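Local coordinates for protein galactose mutarotase related enzyme (Lactobacillus acidophilus, PDB 3DCD) that probably binds carbohydrate and may act as a sugar isomerase of the aldose 1-epimerase family, although its own substrate is not established, at residues Asn114-Asn119 and Glu123-Val128; Thr135-Val140 and Gly266-Lys271; Asn147-His152 and Asn223-Asn228. One frame throughout, in Å; residues are numbered along the deposited sequence.

Contact 1: residues Asn114-Asn119 and Glu123-Val128; sequences NYNLMN and EENFSV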
ATOM      1  N   ASN A 114       7.787  -9.853   3.105  1.00 16.44           N
ATOM      2  CA  ASN A 114       8.778 -10.435   2.228  1.00 16.95           C
ATOM      3  C   ASN A 114       8.756  -9.704   0.907  1.00 16.45           C
ATOM      4  O   ASN A 114       7.692  -9.466   0.345  1.00 16.84           O
ATOM      5  CB  ASN A 114       8.495 -11.911   1.976  1.00 16.84           C
ATOM      6  CG  ASN A 114       9.354 -12.481   0.842  1.00 18.62           C
ATOM      7  OD1 ASN A 114      10.540 -12.757   1.013  1.00 18.78           O
ATOM      8  ND2 ASN A 114       8.754 -12.652  -0.311  1.00 17.68           N
ATOM      9  N   TYR A 115       9.947  -9.356   0.426  1.00 16.85           N
ATOM     10  CA  TYR A 115      10.118  -8.762  -0.891  1.00 16.14           C
ATOM     11  C   TYR A 115      10.986  -9.695  -1.700  1.00 16.56           C
ATOM     12  O   TYR A 115      12.029 -10.157  -1.223  1.00 15.38           O
ATOM     13  CB  TYR A 115      10.838  -7.415  -0.783  1.00 16.06           C
ATOM     14  CG  TYR A 115      10.045  -6.356  -0.073  1.00 15.65           C
ATOM     15  CD1 TYR A 115      10.293  -6.055   1.264  1.00 15.35           C
ATOM     16  CD2 TYR A 115       9.058  -5.641  -0.746  1.00 13.75           C
ATOM     17  CE1 TYR A 115       9.560  -5.069   1.914  1.00 16.01           C
ATOM     18  CE2 TYR A 115       8.311  -4.648  -0.114  1.00 14.94           C
ATOM     19  CZ  TYR A 115       8.572  -4.365   1.214  1.00 15.39           C
ATOM     20  OH  TYR A 115       7.842  -3.392   1.847  1.00 15.66           O
ATOM     21  N   ASN A 116      10.570  -9.977  -2.928  1.00 17.07           N
ATOM     22  CA  ASN A 116      11.398 -10.790  -3.789  1.00 18.12           C
ATOM     23  C   ASN A 116      11.291 -10.398  -5.255  1.00 18.83           C
ATOM     24  O   ASN A 116      10.262  -9.875  -5.692  1.00 18.48           O
ATOM     25  CB  ASN A 116      11.147 -12.280  -3.549  1.00 19.01           C
ATOM     26  CG  ASN A 116       9.856 -12.748  -4.117  1.00 21.38           C
ATOM     27  OD1 ASN A 116       9.742 -12.953  -5.333  1.00 24.97           O
ATOM     28  ND2 ASN A 116       8.855 -12.940  -3.250  1.00 21.42           N
ATOM     29  N   LEU A 117      12.379 -10.635  -5.989  1.00 19.33           N
ATOM     30  CA  LEU A 117      12.473 -10.271  -7.405  1.00 20.52           C
ATOM     31  C   LEU A 117      12.374 -11.446  -8.362  1.00 21.78           C
ATOM     32  O   LEU A 117      12.911 -12.528  -8.102  1.00 21.70           O
ATOM     33  CB  LEU A 117      13.812  -9.580  -7.692  1.00 19.92           C
ATOM     34  CG  LEU A 117      14.034  -8.222  -7.053  1.00 19.83           C
ATOM     35  CD1 LEU A 117      15.437  -7.733  -7.314  1.00 18.57           C
ATOM     36  CD2 LEU A 117      13.010  -7.249  -7.610  1.00 21.13           C
HETATM   37  N   MSE A 118      11.691 -11.180  -9.472  1.00 23.24           N
HETATM   38  CA  MSE A 118      11.628 -12.048 -10.639  0.50 24.36           C
HETATM   39  C   MSE A 118      11.705 -11.113 -11.845  1.00 23.89           C
HETATM   40  O   MSE A 118      10.726 -10.419 -12.121  1.00 23.38           O
HETATM   41  CB  MSE A 118      10.287 -12.788 -10.637  0.50 25.21           C
HETATM   42  CG  MSE A 118       9.946 -13.530 -11.923  0.50 29.67           C
HETATM   43 SE   MSE A 118      10.541 -15.378 -11.885  0.50 40.90          SE
HETATM   44  CE  MSE A 118       9.258 -16.081 -10.580  0.50 37.64           C
ATOM     45  N   ASN A 119      12.835 -11.074 -12.536  1.00 23.50           N
ATOM     46  CA  ASN A 119      13.000 -10.108 -13.617  1.00 23.39           C
ATOM     47  C   ASN A 119      12.672  -8.692 -13.130  1.00 22.26           C
ATOM     48  O   ASN A 119      13.150  -8.284 -12.068  1.00 21.26           O
ATOM     49  CB  ASN A 119      12.172 -10.521 -14.837  1.00 23.57           C
ATOM     50  CG  ASN A 119      12.650 -11.831 -15.443  1.00 25.32           C
ATOM     51  OD1 ASN A 119      11.895 -12.527 -16.119  1.00 30.02           O
ATOM     52  ND2 ASN A 119      13.909 -12.156 -15.226  1.00 26.28           N
ATOM     53  N   GLU A 123       7.655  -8.561  -5.774  1.00 17.12           N
ATOM     54  CA  GLU A 123       6.567  -8.951  -4.889  1.00 16.63           C
ATOM     55  C   GLU A 123       6.725  -8.291  -3.528  1.00 16.17           C
ATOM     56  O   GLU A 123       7.848  -8.167  -3.018  1.00 15.92           O
ATOM     57  CB  GLU A 123       6.564 -10.468  -4.693  1.00 16.70           C
ATOM     58  CG  GLU A 123       6.231 -11.255  -5.931  1.00 17.34           C
ATOM     59  CD  GLU A 123       6.082 -12.751  -5.657  1.00 19.37           C
ATOM     60  OE1 GLU A 123       6.398 -13.220  -4.530  1.00 18.33           O
ATOM     61  OE2 GLU A 123       5.655 -13.458  -6.588  1.00 20.40           O
ATOM     62  N   GLU A 124       5.596  -7.895  -2.946  1.00 15.49           N
ATOM     63  CA  GLU A 124       5.539  -7.457  -1.549  1.00 15.42           C
ATOM     64  C   GLU A 124       4.507  -8.354  -0.881  1.00 15.34           C
ATOM     65  O   GLU A 124       3.311  -8.223  -1.125  1.00 14.85           O
ATOM     66  CB  GLU A 124       5.122  -5.991  -1.458  1.00 15.17           C
ATOM     67  CG  GLU A 124       4.872  -5.494  -0.009  1.00 15.60           C
ATOM     68  CD  GLU A 124       4.724  -3.970   0.069  1.00 15.50           C
ATOM     69  OE1 GLU A 124       5.211  -3.253  -0.841  1.00 15.56           O
ATOM     70  OE2 GLU A 124       4.122  -3.487   1.048  1.00 16.00           O
ATOM     71  N   ASN A 125       4.980  -9.300  -0.070  1.00 15.68           N
ATOM     72  CA  ASN A 125       4.112 -10.364   0.433  1.00 15.36           C
ATOM     73  C   ASN A 125       3.952 -10.214   1.928  1.00 15.41           C
ATOM     74  O   ASN A 125       4.942 -10.041   2.643  1.00 15.62           O
ATOM     75  CB  ASN A 125       4.705 -11.750   0.138  1.00 15.95           C
ATOM     76  CG  ASN A 125       4.995 -11.975  -1.344  1.00 16.57           C
ATOM     77  OD1 ASN A 125       6.097 -12.398  -1.724  1.00 19.78           O
ATOM     78  ND2 ASN A 125       4.015 -11.708  -2.176  1.00 15.53           N
ATOM     79  N   PHE A 126       2.714 -10.339   2.391  1.00 14.74           N
ATOM     80  CA  PHE A 126       2.410 -10.252   3.818  1.00 15.46           C
ATOM     81  C   PHE A 126       2.083 -11.631   4.397  1.00 15.54           C
ATOM     82  O   PHE A 126       1.353 -12.415   3.789  1.00 15.90           O
ATOM     83  CB  PHE A 126       1.203  -9.342   4.039  1.00 14.65           C
ATOM     84  CG  PHE A 126       1.382  -7.948   3.489  1.00 14.74           C
ATOM     85  CD1 PHE A 126       2.528  -7.192   3.812  1.00 15.39           C
ATOM     86  CD2 PHE A 126       0.420  -7.400   2.653  1.00 13.41           C
ATOM     87  CE1 PHE A 126       2.692  -5.887   3.293  1.00 15.82           C
ATOM     88  CE2 PHE A 126       0.567  -6.093   2.138  1.00 14.73           C
ATOM     89  CZ  PHE A 126       1.697  -5.341   2.472  1.00 14.46           C
ATOM     90  N   SER A 127       2.611 -11.897   5.583  1.00 15.87           N
ATOM     91  CA  SER A 127       2.258 -13.063   6.342  1.00 16.18           C
ATOM     92  C   SER A 127       2.012 -12.623   7.770  1.00 16.12           C
ATOM     93  O   SER A 127       2.873 -11.998   8.384  1.00 15.22           O
ATOM     94  CB  SER A 127       3.384 -14.085   6.289  1.00 16.73           C
ATOM     95  OG  SER A 127       3.215 -15.067   7.291  1.00 18.37           O
ATOM     96  N   VAL A 128       0.829 -12.948   8.289  1.00 16.49           N
ATOM     97  CA  VAL A 128       0.492 -12.665   9.695  1.00 16.33           C
ATOM     98  C   VAL A 128       0.175 -13.993  10.403  1.00 16.54           C
ATOM     99  O   VAL A 128      -0.672 -14.744   9.940  1.00 16.54           O
ATOM    100  CB  VAL A 128      -0.728 -11.708   9.781  1.00 16.81           C
ATOM    101  CG1 VAL A 128      -1.083 -11.378  11.217  1.00 16.95           C
ATOM    102  CG2 VAL A 128      -0.445 -10.401   9.011  1.00 16.96           C
TER

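Contact 2: residues Thr135-Val140 and Gly266-Lys271; sequences TMIFGV and GDLEHK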
ATOM      1  N   THR A 135      -9.051 -15.015  18.776  1.00 22.91           N
ATOM      2  CA  THR A 135      -9.061 -14.597  17.371  1.00 22.53           C
ATOM      3  C   THR A 135      -8.518 -13.169  17.242  1.00 22.41           C
ATOM      4  O   THR A 135      -8.952 -12.262  17.950  1.00 22.05           O
ATOM      5  CB  THR A 135     -10.475 -14.738  16.774  1.00 22.45           C
ATOM      6  OG1 THR A 135     -10.808 -16.131  16.734  1.00 23.37           O
ATOM      7  CG2 THR A 135     -10.551 -14.192  15.363  1.00 21.19           C
HETATM    8  N   MSE A 136      -7.525 -13.007  16.370  1.00 22.16           N
HETATM    9  CA  MSE A 136      -6.906 -11.715  16.108  1.00 22.72           C
HETATM   10  C   MSE A 136      -7.675 -10.972  15.015  1.00 20.23           C
HETATM   11  O   MSE A 136      -8.110 -11.577  14.045  1.00 19.50           O
HETATM   12  CB  MSE A 136      -5.458 -11.933  15.683  1.00 22.15           C
HETATM   13  CG  MSE A 136      -4.711 -10.675  15.343  1.00 24.47           C
HETATM   14 SE   MSE A 136      -2.837 -11.135  15.176  1.00 30.35          SE
HETATM   15  CE  MSE A 136      -2.932 -11.893  13.408  1.00 33.28           C
ATOM     16  N   ILE A 137      -7.832  -9.659  15.183  1.00 19.17           N
ATOM     17  CA  ILE A 137      -8.572  -8.816  14.232  1.00 18.22           C
ATOM     18  C   ILE A 137      -7.611  -7.738  13.718  1.00 17.82           C
ATOM     19  O   ILE A 137      -7.117  -6.947  14.513  1.00 16.05           O
ATOM     20  CB  ILE A 137      -9.855  -8.212  14.889  1.00 17.89           C
ATOM     21  CG1 ILE A 137     -10.737  -9.357  15.417  1.00 18.15           C
ATOM     22  CG2 ILE A 137     -10.658  -7.416  13.853  1.00 17.48           C
ATOM     23  CD1 ILE A 137     -11.785  -8.992  16.474  1.00 19.11           C
ATOM     24  N   PHE A 138      -7.319  -7.765  12.411  1.00 16.88           N
ATOM     25  CA  PHE A 138      -6.352  -6.857  11.782  1.00 17.17           C
ATOM     26  C   PHE A 138      -6.675  -6.501  10.330  1.00 17.52           C
ATOM     27  O   PHE A 138      -7.363  -7.260   9.598  1.00 17.60           O
ATOM     28  CB  PHE A 138      -4.931  -7.448  11.815  1.00 17.71           C
ATOM     29  CG  PHE A 138      -4.745  -8.586  10.866  1.00 17.52           C
ATOM     30  CD1 PHE A 138      -5.169  -9.871  11.216  1.00 17.28           C
ATOM     31  CD2 PHE A 138      -4.186  -8.378   9.607  1.00 18.52           C
ATOM     32  CE1 PHE A 138      -5.030 -10.925  10.318  1.00 17.17           C
ATOM     33  CE2 PHE A 138      -4.051  -9.418   8.715  1.00 18.39           C
ATOM     34  CZ  PHE A 138      -4.471 -10.693   9.064  1.00 17.56           C
ATOM     35  N   GLY A 139      -6.155  -5.342   9.915  1.00 16.93           N
ATOM     36  CA  GLY A 139      -6.107  -4.949   8.517  1.00 16.04           C
ATOM     37  C   GLY A 139      -4.637  -4.857   8.117  1.00 15.86           C
ATOM     38  O   GLY A 139      -3.779  -4.612   8.957  1.00 15.86           O
ATOM     39  N   VAL A 140      -4.350  -5.102   6.847  1.00 15.16           N
ATOM     40  CA  VAL A 140      -2.989  -4.970   6.297  1.00 16.06           C
ATOM     41  C   VAL A 140      -3.090  -4.424   4.864  1.00 15.85           C
ATOM     42  O   VAL A 140      -4.070  -4.682   4.171  1.00 15.71           O
ATOM     43  CB  VAL A 140      -2.171  -6.303   6.390  1.00 15.57           C
ATOM     44  CG1 VAL A 140      -2.773  -7.417   5.513  1.00 17.08           C
ATOM     45  CG2 VAL A 140      -0.694  -6.057   6.060  1.00 16.55           C
ATOM     46  N   GLY A 266     -17.157   1.550  16.730  1.00 20.59           N
ATOM     47  CA  GLY A 266     -15.861   1.603  17.413  1.00 20.44           C
ATOM     48  C   GLY A 266     -15.405   0.286  18.016  1.00 20.13           C
ATOM     49  O   GLY A 266     -14.263   0.173  18.450  1.00 20.16           O
ATOM     50  N   ASP A 267     -16.300  -0.703  18.064  1.00 19.43           N
ATOM     51  CA  ASP A 267     -15.955  -2.032  18.555  1.00 19.40           C
ATOM     52  C   ASP A 267     -15.134  -2.787  17.504  1.00 18.65           C
ATOM     53  O   ASP A 267     -15.622  -3.059  16.410  1.00 17.74           O
ATOM     54  CB  ASP A 267     -17.220  -2.820  18.878  1.00 19.62           C
ATOM     55  CG  ASP A 267     -16.930  -4.154  19.546  1.00 20.68           C
ATOM     56  OD1 ASP A 267     -15.791  -4.664  19.469  1.00 19.74           O
ATOM     57  OD2 ASP A 267     -17.868  -4.699  20.156  1.00 22.61           O
ATOM     58  N   LEU A 268     -13.888  -3.124  17.840  1.00 18.31           N
ATOM     59  CA  LEU A 268     -13.023  -3.842  16.888  1.00 17.91           C
ATOM     60  C   LEU A 268     -13.683  -5.108  16.323  1.00 17.99           C
ATOM     61  O   LEU A 268     -13.474  -5.475  15.159  1.00 17.48           O
ATOM     62  CB  LEU A 268     -11.690  -4.201  17.555  1.00 17.56           C
ATOM     63  CG  LEU A 268     -10.583  -4.862  16.732  1.00 18.25           C
ATOM     64  CD1 LEU A 268     -10.071  -3.912  15.664  1.00 18.42           C
ATOM     65  CD2 LEU A 268      -9.466  -5.249  17.686  1.00 17.89           C
ATOM     66  N   GLU A 269     -14.460  -5.791  17.158  1.00 18.23           N
ATOM     67  CA  GLU A 269     -15.142  -6.998  16.720  1.00 19.23           C
ATOM     68  C   GLU A 269     -16.250  -6.717  15.715  1.00 19.07           C
ATOM     69  O   GLU A 269     -16.709  -7.639  15.054  1.00 19.62           O
ATOM     70  CB  GLU A 269     -15.715  -7.758  17.912  1.00 19.73           C
ATOM     71  CG  GLU A 269     -14.655  -8.374  18.802  1.00 21.66           C
ATOM     72  CD  GLU A 269     -15.256  -9.219  19.903  1.00 24.19           C
ATOM     73  OE1 GLU A 269     -15.611  -8.670  20.969  1.00 23.58           O
ATOM     74  OE2 GLU A 269     -15.366 -10.443  19.690  1.00 26.05           O
ATOM     75  N   HIS A 270     -16.698  -5.466  15.609  1.00 19.05           N
ATOM     76  CA  HIS A 270     -17.725  -5.108  14.611  1.00 19.38           C
ATOM     77  C   HIS A 270     -17.168  -4.322  13.426  1.00 19.26           C
ATOM     78  O   HIS A 270     -17.928  -3.964  12.503  1.00 19.38           O
ATOM     79  CB  HIS A 270     -18.838  -4.273  15.235  1.00 19.81           C
ATOM     80  CG  HIS A 270     -19.525  -4.925  16.392  1.00 21.29           C
ATOM     81  ND1 HIS A 270     -20.196  -4.199  17.353  1.00 21.71           N
ATOM     82  CD2 HIS A 270     -19.645  -6.227  16.746  1.00 23.11           C
ATOM     83  CE1 HIS A 270     -20.703  -5.028  18.249  1.00 23.15           C
ATOM     84  NE2 HIS A 270     -20.380  -6.264  17.904  1.00 22.86           N
ATOM     85  N   LYS A 271     -15.865  -4.032  13.443  1.00 18.40           N
ATOM     86  CA  LYS A 271     -15.276  -3.129  12.437  1.00 17.63           C
ATOM     87  C   LYS A 271     -15.282  -3.733  11.028  1.00 18.11           C
ATOM     88  O   LYS A 271     -14.628  -4.728  10.769  1.00 17.87           O
ATOM     89  CB  LYS A 271     -13.863  -2.697  12.847  1.00 18.23           C
ATOM     90  CG  LYS A 271     -13.169  -1.723  11.873  1.00 16.30           C
ATOM     91  CD  LYS A 271     -11.789  -1.345  12.405  1.00 16.36           C
ATOM     92  CE  LYS A 271     -10.905  -0.770  11.281  1.00 15.37           C
ATOM     93  NZ  LYS A 271     -11.528   0.438  10.622  1.00 14.37           N
TER

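Contact 3: residues Asn147-His152 and Asn223-Asn228; sequences NLPTDH and NKFHVN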
ATOM      1  N   ASN A 147       6.982   7.792  -8.563  1.00 15.05           N
ATOM      2  CA  ASN A 147       7.275   9.022  -9.317  1.00 14.62           C
ATOM      3  C   ASN A 147       6.537   9.084 -10.646  1.00 15.55           C
ATOM      4  O   ASN A 147       6.372   8.065 -11.309  1.00 16.30           O
ATOM      5  CB  ASN A 147       8.776   9.117  -9.650  1.00 15.24           C
ATOM      6  CG  ASN A 147       9.645   9.361  -8.438  1.00 14.65           C
ATOM      7  OD1 ASN A 147      10.783   8.899  -8.390  1.00 20.57           O
ATOM      8  ND2 ASN A 147       9.146  10.122  -7.485  1.00 11.72           N
ATOM      9  N   LEU A 148       6.120  10.286 -11.046  1.00 15.73           N
ATOM     10  CA  LEU A 148       5.728  10.546 -12.420  1.00 16.99           C
ATOM     11  C   LEU A 148       6.915  11.288 -13.023  1.00 18.06           C
ATOM     12  O   LEU A 148       7.191  12.423 -12.629  1.00 18.04           O
ATOM     13  CB  LEU A 148       4.462  11.412 -12.489  1.00 16.71           C
ATOM     14  CG  LEU A 148       3.310  10.997 -11.572  1.00 17.39           C
ATOM     15  CD1 LEU A 148       2.187  12.000 -11.672  1.00 17.14           C
ATOM     16  CD2 LEU A 148       2.791   9.595 -11.911  1.00 18.07           C
ATOM     17  N   PRO A 149       7.643  10.647 -13.956  1.00 19.08           N
ATOM     18  CA  PRO A 149       8.836  11.321 -14.512  1.00 20.04           C
ATOM     19  C   PRO A 149       8.461  12.537 -15.360  1.00 21.22           C
ATOM     20  O   PRO A 149       7.513  12.487 -16.139  1.00 20.77           O
ATOM     21  CB  PRO A 149       9.498  10.238 -15.374  1.00 20.11           C
ATOM     22  CG  PRO A 149       8.428   9.219 -15.610  1.00 19.91           C
ATOM     23  CD  PRO A 149       7.423   9.306 -14.528  1.00 18.90           C
ATOM     24  N   THR A 150       9.191  13.630 -15.179  1.00 22.70           N
ATOM     25  CA  THR A 150       8.932  14.846 -15.926  1.00 25.16           C
ATOM     26  C   THR A 150      10.255  15.475 -16.391  1.00 26.38           C
ATOM     27  O   THR A 150      10.372  16.700 -16.479  1.00 26.28           O
ATOM     28  CB  THR A 150       8.151  15.865 -15.083  1.00 25.06           C
ATOM     29  OG1 THR A 150       8.952  16.243 -13.956  1.00 26.75           O
ATOM     30  CG2 THR A 150       6.801  15.295 -14.618  1.00 25.54           C
ATOM     31  N   ASP A 151      11.238  14.630 -16.706  1.00 28.06           N
ATOM     32  CA  ASP A 151      12.557  15.120 -17.135  1.00 30.12           C
ATOM     33  C   ASP A 151      12.628  15.455 -18.626  1.00 30.19           C
ATOM     34  O   ASP A 151      13.584  16.076 -19.086  1.00 30.32           O
ATOM     35  CB  ASP A 151      13.668  14.135 -16.725  1.00 30.84           C
ATOM     36  CG  ASP A 151      13.913  14.129 -15.220  1.00 34.51           C
ATOM     37  OD1 ASP A 151      13.452  15.070 -14.541  1.00 39.45           O
ATOM     38  OD2 ASP A 151      14.559  13.188 -14.696  1.00 38.45           O
ATOM     39  N   HIS A 152      11.614  15.049 -19.384  1.00 30.63           N
ATOM     40  CA  HIS A 152      11.595  15.331 -20.819  1.00 30.79           C
ATOM     41  C   HIS A 152      10.299  16.001 -21.272  1.00 30.01           C
ATOM     42  O   HIS A 152       9.708  15.635 -22.286  1.00 30.43           O
ATOM     43  CB  HIS A 152      11.947  14.070 -21.620  1.00 31.55           C
ATOM     44  CG  HIS A 152      13.269  13.484 -21.227  1.00 33.81           C
ATOM     45  ND1 HIS A 152      14.472  14.048 -21.599  1.00 36.44           N
ATOM     46  CD2 HIS A 152      13.576  12.432 -20.431  1.00 35.79           C
ATOM     47  CE1 HIS A 152      15.466  13.346 -21.079  1.00 36.76           C
ATOM     48  NE2 HIS A 152      14.949  12.360 -20.366  1.00 36.60           N
ATOM     49  N   ASN A 223       5.676   8.382 -23.416  1.00 16.17           N
ATOM     50  CA  ASN A 223       6.873   7.519 -23.454  1.00 15.65           C
ATOM     51  C   ASN A 223       6.538   6.144 -22.886  1.00 15.41           C
ATOM     52  O   ASN A 223       5.355   5.832 -22.687  1.00 15.99           O
ATOM     53  CB  ASN A 223       8.060   8.157 -22.724  1.00 15.83           C
ATOM     54  CG  ASN A 223       7.763   8.452 -21.265  1.00 14.50           C
ATOM     55  OD1 ASN A 223       7.295   7.589 -20.523  1.00 15.42           O
ATOM     56  ND2 ASN A 223       8.055   9.671 -20.841  1.00 16.55           N
ATOM     57  N   LYS A 224       7.561   5.334 -22.620  1.00 14.31           N
ATOM     58  CA  LYS A 224       7.360   3.907 -22.323  1.00 14.35           C
ATOM     59  C   LYS A 224       7.185   3.617 -20.835  1.00 14.66           C
ATOM     60  O   LYS A 224       7.107   2.455 -20.418  1.00 14.23           O
ATOM     61  CB  LYS A 224       8.510   3.082 -22.928  1.00 14.50           C
ATOM     62  CG  LYS A 224       8.550   3.179 -24.454  1.00 12.02           C
ATOM     63  CD  LYS A 224       9.948   3.010 -25.042  1.00  8.43           C
ATOM     64  CE  LYS A 224       9.861   3.013 -26.546  1.00 12.56           C
ATOM     65  NZ  LYS A 224      11.201   2.814 -27.151  1.00 13.61           N
ATOM     66  N   PHE A 225       7.101   4.680 -20.039  1.00 14.85           N
ATOM     67  CA  PHE A 225       6.911   4.564 -18.600  1.00 15.42           C
ATOM     68  C   PHE A 225       5.642   3.772 -18.261  1.00 16.33           C
ATOM     69  O   PHE A 225       4.549   4.069 -18.752  1.00 15.77           O
ATOM     70  CB  PHE A 225       6.867   5.948 -17.941  1.00 15.51           C
ATOM     71  CG  PHE A 225       6.501   5.911 -16.475  1.00 16.54           C
ATOM     72  CD1 PHE A 225       7.453   5.619 -15.525  1.00 16.31           C
ATOM     73  CD2 PHE A 225       5.186   6.160 -16.061  1.00 18.30           C
ATOM     74  CE1 PHE A 225       7.123   5.575 -14.162  1.00 16.26           C
ATOM     75  CE2 PHE A 225       4.852   6.131 -14.716  1.00 15.85           C
ATOM     76  CZ  PHE A 225       5.826   5.832 -13.767  1.00 17.12           C
ATOM     77  N   HIS A 226       5.794   2.783 -17.396  1.00 16.63           N
ATOM     78  CA  HIS A 226       4.701   1.876 -17.081  1.00 17.94           C
ATOM     79  C   HIS A 226       5.022   1.202 -15.759  1.00 18.27           C
ATOM     80  O   HIS A 226       6.017   0.486 -15.645  1.00 17.97           O
ATOM     81  CB  HIS A 226       4.548   0.853 -18.221  1.00 18.47           C
ATOM     82  CG  HIS A 226       3.413  -0.106 -18.051  1.00 21.41           C
ATOM     83  ND1 HIS A 226       2.402   0.072 -17.128  1.00 24.10           N
ATOM     84  CD2 HIS A 226       3.106  -1.238 -18.724  1.00 24.94           C
ATOM     85  CE1 HIS A 226       1.544  -0.926 -17.213  1.00 23.81           C
ATOM     86  NE2 HIS A 226       1.947  -1.736 -18.173  1.00 27.87           N
ATOM     87  N   VAL A 227       4.186   1.466 -14.753  1.00 18.14           N
ATOM     88  CA  VAL A 227       4.233   0.752 -13.499  1.00 17.43           C
ATOM     89  C   VAL A 227       2.926  -0.034 -13.397  1.00 17.80           C
ATOM     90  O   VAL A 227       1.832   0.530 -13.510  1.00 17.77           O
ATOM     91  CB  VAL A 227       4.403   1.700 -12.296  1.00 17.33           C
ATOM     92  CG1 VAL A 227       4.163   0.956 -11.003  1.00 18.14           C
ATOM     93  CG2 VAL A 227       5.813   2.327 -12.312  1.00 16.83           C
ATOM     94  N   ASN A 228       3.051  -1.341 -13.212  1.00 17.70           N
ATOM     95  CA  ASN A 228       1.878  -2.202 -13.092  1.00 18.61           C
ATOM     96  C   ASN A 228       1.770  -2.819 -11.709  1.00 17.80           C
ATOM     97  O   ASN A 228       2.761  -3.350 -11.196  1.00 18.31           O
ATOM     98  CB  ASN A 228       1.934  -3.271 -14.161  1.00 20.33           C
ATOM     99  CG  ASN A 228       0.579  -3.741 -14.551  1.00 26.08           C
ATOM    100  OD1 ASN A 228      -0.100  -4.445 -13.789  1.00 32.50           O
ATOM    101  ND2 ASN A 228       0.146  -3.335 -15.735  1.00 31.62           N
TER

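Contact 1: residues Asn114-Asn119 and Glu123-Val128
Asn114, Tyr115 and Asn116 pair with Asn125, Glu124 and Glu123 as neighbouring antiparallel strands, the two arms of a hairpin inside the large sheet of the protein. The short strand axes approach to 4.8 Å and run at 151° to each other, so the pairing is antiparallel with a marked twist. Asn114 and Asn125 form a hydrogen-bonded pair, with Asn125 N to Asn114 O at 2.7 Å and the reverse bond, Asn114 N to Asn125 O, at 2.9 Å. Asn116 and Glu123 form the next such pair; Glu123 N reaches Asn116 O at 2.9 Å, while the return bond from Asn116 N to Glu123 O is longer, 3.3 Å, and less straight. Between them Tyr115 and Glu124 make a non-hydrogen-bonded pair, where Tyr115 CA lies 3.2 Å from Glu123 O in a CA-H...O contact.

The two faces differ. On the polar one, Asn116 holds CG between its backbone N and carbonyl carbon (chi1 74°), which leans the amide toward the neighbouring strand; ND2 then gives a 2.8 Å hydrogen bond to Glu123 OE1, arriving from above the carboxylate plane. On the other face Tyr115 and Glu124 lie side by side, the glutamate running beside the CE2 side of the ring, with Glu124 CG 3.5 Å from Tyr115 CE2 and OE1 at the ring edge, near its plane. The phenol OH is hydrogen-bonded to the backbone carbonyl O of Ala19. Strands 90-96 and 282-292 continue the sheet beyond these two arms, an antiparallel beta hairpin in the beta-sandwich of the galactose mutarotase fold.

Contact 2: residues Thr135-Val140 and Gly266-Lys271
Ile137 meets Leu268 and Glu269 with both of its branches, and these three residues make the contact. The CG2 methyl sits 3.8 Å from Leu268 CG and also lies against the backbone, 3.7 Å from Leu268 O. The longer branch goes to the next residue: Ile137 CD1 rests on the methylene Glu269 CG at 3.7 Å, crossing that side chain at about a right angle. Against Leu268 the isoleucine instead slides past in the opposite direction, so that CB as well as CG2 is covered by the leucine. The torsions divide the work, since CG1 stands anti to the carbonyl carbon (chi1 -57°) and CG2 anti to the backbone N, sending the two branches to different partners.

This joins the strand 136-147 of the smaller antiparallel sheet to a long loop that runs from strand 249-256 to strand 275-277, within the aldose 1-epimerase fold. The loop is shaped locally by an Asx turn: Asp267 OD1 accepts from Glu269 N at 2.9 Å, the N-H coming from above the carboxylate plane. A backbone bond from His270 N to Asp267 O, 2.8 Å, tightens the same turn, and Leu268 and Glu269 are thereby presented to the isoleucine.

Farther out, Met274 touches both Ile137 and Leu268, and Tyr61 and Tyr63 of strand 60-63 also pack on the leucine. Beyond the turn, Lys271 NZ forms a salt bridge with Asp260 and a hydrogen bond to the carbonyl of Ile258.

Contact 3: residues Asn147-His152 and Asn223-Asn228
Phe225 lies under Pro149 in a CH-pi contact that fastens the loop after strand 136-147 to the start of strand 226-232, at the N-terminal end of an inner strand of the large antiparallel sheet of this galactose mutarotase-like fold. Along 223-228, the approach begins at Asn223, whose side chain closes an Asx turn: OD1 accepts from Phe225 N at 3.0 Å, with the donor tilted 15° from the carbonyl plane, and this bond fixes the backbone just where the phenylalanine leaves it. Its ND2 makes a weak hydrogen bond to Glu154. Lys224 turns instead to Asp296, with which it forms a salt bridge.

Phe225 follows, and carries nearly all of the contact. With CG anti to the backbone N (chi1 173°), the ring is carried across to the loop and one face receives the proline. Pro149 CD stands 3.7 Å from the ring centroid and only 9° off the ring normal, while CG leans over the rim, 3.7 Å from Phe225 CD1. Leu218 of strand 214-220 also packs against the phenylalanine, and the proline also touches Phe159 and Thr294. Replacing Phe225 with an alanine would probably leave the proline ring without the aromatic face it rests on and open a gap between loop and strand.

His226 is bonded through its backbone to His292, and Val227 in the same way to Leu218. At the end of strand 136-147, the remaining touch falls at the far end of the aromatic ring, where Phe225 CZ comes within 3.4 Å of Asn147 O.

Overall arrangement
Contacts 1 and 3 both reach the large antiparallel sheet, but with different chemistry: contact 1 is backbone pairing inside it with a polar face, whereas contact 3 sets a proline on an aromatic ring where a loop meets a strand end. Contact 2 is a buried contact, whereas contacts 1 and 3 are only partly buried; it rests on aliphatic side-chain packing, joining the smaller sheet to a loop. Contacts 1 and 2 touch, since strands 121-130 and 136-147 follow each other and Phe126 and Val128 pack on Val140 and Phe138. Contacts 2 and 3 lie on opposite sides of the chain's centre, with centres about 38 Å apart, though strand 136-147 leads from one towards the other.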